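Local coordinates for phosphoribosylaminoimidazole-succinocarboxamide synthase (Pyrococcus horikoshii, PDB 3U54), which catalyses the ATP-dependent joining of L-aspartate to 5-amino-1-(5-phospho-D-ribosyl)imidazole-4-carboxylate, giving SAICAR in de novo purine biosynthesis, at residues L23-K28 with L78-L83. Numbering follows the deposited sequence.
Sequences LIMEFK and LIVEKL. With CD (cadmium ion), chain I.
Leu23 and Val80 are joined by a reciprocal pair of backbone hydrogen bonds, Leu23 N to Val80 O and Val80 N to Leu23 O, both 2.8 Å, the second almost straight at 173°. Two residues along, Met25 and Leu78 repeat the pattern, with Met25 N donating to Leu78 O at 2.8 Å and Leu78 N to Met25 O. Ile24 and Ile79 form the non-hydrogen-bonded pair between them, where Ile24 CA lies 3.3 Å from Leu78 O in a CA-H...O contact. These are the two central strands of a four-stranded antiparallel sheet: Ile24 and Glu26 bond onward to strand 13-17, Ile79 to strand 69-72. On the face bearing Leu23, Met25, Leu78 and Val80, the selenomethionine Met25 starts out with CG anti to the backbone N (chi1 -172°), runs extended to SE and then turns about the CG-SE bond (chi3 55°). This brings Met25 CE 3.7 Å from Leu78 CD1 and 3.8 Å from Val80 CG1. Leu23 CD1 meets the other Val80 methyl, CG2, at 3.6 Å, while its CD2 lies more loosely beside the aliphatic CG of Lys82. Farther along, Phe27 CE2 approaches Leu78 CG obliquely at 3.8 Å, and helix 45-62 packs against both side chains. Past the last bridge, the Glu81 carboxylate reaches a cadmium ion through OE2.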
ATOM      1  N   LEU A  23      37.174  -8.674  -2.578  1.00 30.34           N
ATOM      2  CA  LEU A  23      37.852  -9.927  -2.318  1.00 28.35           C
ATOM      3  C   LEU A  23      37.907 -10.766  -3.591  1.00 25.82           C
ATOM      4  O   LEU A  23      37.290 -10.415  -4.590  1.00 26.44           O
ATOM      5  CB  LEU A  23      37.171 -10.666  -1.148  1.00 27.71           C
ATOM      6  CG  LEU A  23      35.737 -11.176  -1.323  1.00 38.01           C
ATOM      7  CD1 LEU A  23      35.755 -12.660  -1.534  1.00 22.08           C
ATOM      8  CD2 LEU A  23      34.862 -10.826  -0.113  1.00 34.90           C
ATOM      9  N   ILE A  24      38.649 -11.866  -3.533  1.00 20.05           N
ATOM     10  CA  ILE A  24      38.773 -12.825  -4.615  1.00 23.39           C
ATOM     11  C   ILE A  24      37.988 -14.105  -4.312  1.00 24.97           C
ATOM     12  O   ILE A  24      38.098 -14.668  -3.215  1.00 27.45           O
ATOM     13  CB  ILE A  24      40.275 -13.154  -4.896  1.00 21.39           C
ATOM     14  CG1 ILE A  24      40.963 -11.924  -5.499  1.00 25.75           C
ATOM     15  CG2 ILE A  24      40.422 -14.361  -5.833  1.00 24.99           C
ATOM     16  CD1 ILE A  24      42.433 -11.829  -5.238  1.00 34.62           C
HETATM   17  N   MSE A  25      37.194 -14.544  -5.289  1.00 19.97           N
HETATM   18  CA  MSE A  25      36.424 -15.771  -5.190  1.00 20.46           C
HETATM   19  C   MSE A  25      37.130 -16.789  -6.074  1.00 23.14           C
HETATM   20  O   MSE A  25      37.253 -16.594  -7.287  1.00 17.37           O
HETATM   21  CB  MSE A  25      34.992 -15.527  -5.676  1.00 21.06           C
HETATM   22  CG  MSE A  25      34.032 -16.676  -5.441  1.00 26.82           C
HETATM   23 SE   MSE A  25      32.145 -16.174  -5.653  1.00 35.55          SE
HETATM   24  CE  MSE A  25      32.154 -15.445  -7.419  1.00 19.62           C
ATOM     25  N   GLU A  26      37.621 -17.865  -5.477  1.00 22.70           N
ATOM     26  CA  GLU A  26      38.398 -18.819  -6.273  1.00 29.87           C
ATOM     27  C   GLU A  26      37.676 -20.153  -6.476  1.00 25.04           C
ATOM     28  O   GLU A  26      37.320 -20.839  -5.509  1.00 25.70           O
ATOM     29  CB  GLU A  26      39.807 -19.028  -5.694  1.00 31.11           C
ATOM     30  CG  GLU A  26      40.788 -19.699  -6.682  1.00 33.67           C
ATOM     31  CD  GLU A  26      42.090 -20.147  -6.018  1.00 44.64           C
ATOM     32  OE1 GLU A  26      42.102 -20.403  -4.790  1.00 41.54           O
ATOM     33  OE2 GLU A  26      43.109 -20.259  -6.738  1.00 45.51           O
ATOM     34  N   PHE A  27      37.462 -20.497  -7.740  1.00 24.42           N
ATOM     35  CA  PHE A  27      36.744 -21.710  -8.090  1.00 29.92           C
ATOM     36  C   PHE A  27      37.700 -22.883  -8.173  1.00 27.54           C
ATOM     37  O   PHE A  27      38.737 -22.803  -8.829  1.00 29.69           O
ATOM     38  CB  PHE A  27      35.960 -21.515  -9.388  1.00 25.96           C
ATOM     39  CG  PHE A  27      34.798 -20.563  -9.256  1.00 25.88           C
ATOM     40  CD1 PHE A  27      33.496 -21.038  -9.203  1.00 26.44           C
ATOM     41  CD2 PHE A  27      35.006 -19.199  -9.174  1.00 17.86           C
ATOM     42  CE1 PHE A  27      32.421 -20.176  -9.095  1.00 23.08           C
ATOM     43  CE2 PHE A  27      33.938 -18.328  -9.061  1.00 13.28           C
ATOM     44  CZ  PHE A  27      32.635 -18.821  -9.033  1.00 21.57           C
ATOM     45  N   LYS A  28      37.353 -23.963  -7.483  1.00 29.51           N
ATOM     46  CA  LYS A  28      38.225 -25.134  -7.387  1.00 32.51           C
ATOM     47  C   LYS A  28      37.728 -26.260  -8.285  1.00 33.31           C
ATOM     48  O   LYS A  28      36.654 -26.165  -8.871  1.00 30.07           O
ATOM     49  CB  LYS A  28      38.334 -25.603  -5.924  1.00 32.47           C
ATOM     50  N   LEU A  78      37.462 -14.831  -9.518  1.00 26.20           N
ATOM     51  CA  LEU A  78      36.681 -13.611  -9.714  1.00 22.22           C
ATOM     52  C   LEU A  78      36.998 -12.564  -8.644  1.00 23.46           C
ATOM     53  O   LEU A  78      37.267 -12.894  -7.499  1.00 18.94           O
ATOM     54  CB  LEU A  78      35.183 -13.923  -9.710  1.00 22.83           C
ATOM     55  CG  LEU A  78      34.629 -14.984 -10.660  1.00 20.68           C
ATOM     56  CD1 LEU A  78      33.201 -14.624 -10.906  1.00 13.46           C
ATOM     57  CD2 LEU A  78      35.381 -15.070 -11.995  1.00 19.64           C
ATOM     58  N   ILE A  79      36.979 -11.297  -9.030  1.00 22.75           N
ATOM     59  CA  ILE A  79      37.103 -10.232  -8.069  1.00 23.17           C
ATOM     60  C   ILE A  79      35.699  -9.749  -7.767  1.00 19.99           C
ATOM     61  O   ILE A  79      34.960  -9.369  -8.661  1.00 23.32           O
ATOM     62  CB  ILE A  79      37.993  -9.071  -8.572  1.00 25.67           C
ATOM     63  CG1 ILE A  79      39.400  -9.590  -8.908  1.00 27.87           C
ATOM     64  CG2 ILE A  79      38.044  -7.955  -7.508  1.00 15.99           C
ATOM     65  CD1 ILE A  79      40.145  -8.777  -9.950  1.00 36.80           C
ATOM     66  N   VAL A  80      35.348  -9.760  -6.490  1.00 21.63           N
ATOM     67  CA  VAL A  80      33.982  -9.546  -6.069  1.00 21.74           C
ATOM     68  C   VAL A  80      33.926  -8.536  -4.935  1.00 22.59           C
ATOM     69  O   VAL A  80      34.753  -8.535  -4.028  1.00 21.67           O
ATOM     70  CB  VAL A  80      33.291 -10.874  -5.646  1.00 24.03           C
ATOM     71  CG1 VAL A  80      33.078 -11.772  -6.853  1.00 21.96           C
ATOM     72  CG2 VAL A  80      34.105 -11.604  -4.591  1.00 15.72           C
ATOM     73  N   GLU A  81      32.934  -7.665  -4.993  1.00 26.27           N
ATOM     74  CA  GLU A  81      32.786  -6.632  -3.995  1.00 26.21           C
ATOM     75  C   GLU A  81      32.401  -7.240  -2.658  1.00 22.55           C
ATOM     76  O   GLU A  81      31.734  -8.270  -2.611  1.00 23.63           O
ATOM     77  CB  GLU A  81      31.788  -5.585  -4.478  1.00 22.06           C
ATOM     78  CG  GLU A  81      30.371  -5.842  -4.120  1.00 24.18           C
ATOM     79  CD  GLU A  81      29.481  -4.827  -4.733  1.00 26.86           C
ATOM     80  OE1 GLU A  81      28.777  -5.164  -5.699  1.00 31.76           O
ATOM     81  OE2 GLU A  81      29.520  -3.679  -4.283  1.00 33.10           O
ATOM     82  N   LYS A  82      32.852  -6.622  -1.574  1.00 22.14           N
ATOM     83  CA  LYS A  82      32.589  -7.159  -0.254  1.00 24.83           C
ATOM     84  C   LYS A  82      31.224  -6.720   0.257  1.00 27.13           C
ATOM     85  O   LYS A  82      30.818  -5.566   0.088  1.00 24.92           O
ATOM     86  CB  LYS A  82      33.682  -6.776   0.738  1.00 22.97           C
ATOM     87  CG  LYS A  82      33.654  -7.575   2.026  1.00 29.43           C
ATOM     88  CD  LYS A  82      34.737  -7.101   2.983  1.00 37.58           C
ATOM     89  CE  LYS A  82      34.543  -7.726   4.354  1.00 43.47           C
ATOM     90  NZ  LYS A  82      35.737  -7.545   5.239  1.00 45.44           N
ATOM     91  N   LEU A  83      30.545  -7.662   0.906  1.00 27.16           N
ATOM     92  CA  LEU A  83      29.143  -7.531   1.258  1.00 24.44           C
ATOM     93  C   LEU A  83      28.891  -7.918   2.693  1.00 21.79           C
ATOM     94  O   LEU A  83      29.642  -8.740   3.264  1.00 18.95           O
ATOM     95  CB  LEU A  83      28.313  -8.455   0.364  1.00 22.07           C
ATOM     96  CG  LEU A  83      27.584  -7.926  -0.868  1.00 24.74           C
ATOM     97  CD1 LEU A  83      28.249  -6.785  -1.556  1.00 24.20           C
ATOM     98  CD2 LEU A  83      27.289  -9.057  -1.817  1.00 24.40           C
TER
HETATM   99 CD    CD I 404      27.779  -1.978  -4.970  1.00 73.78          CD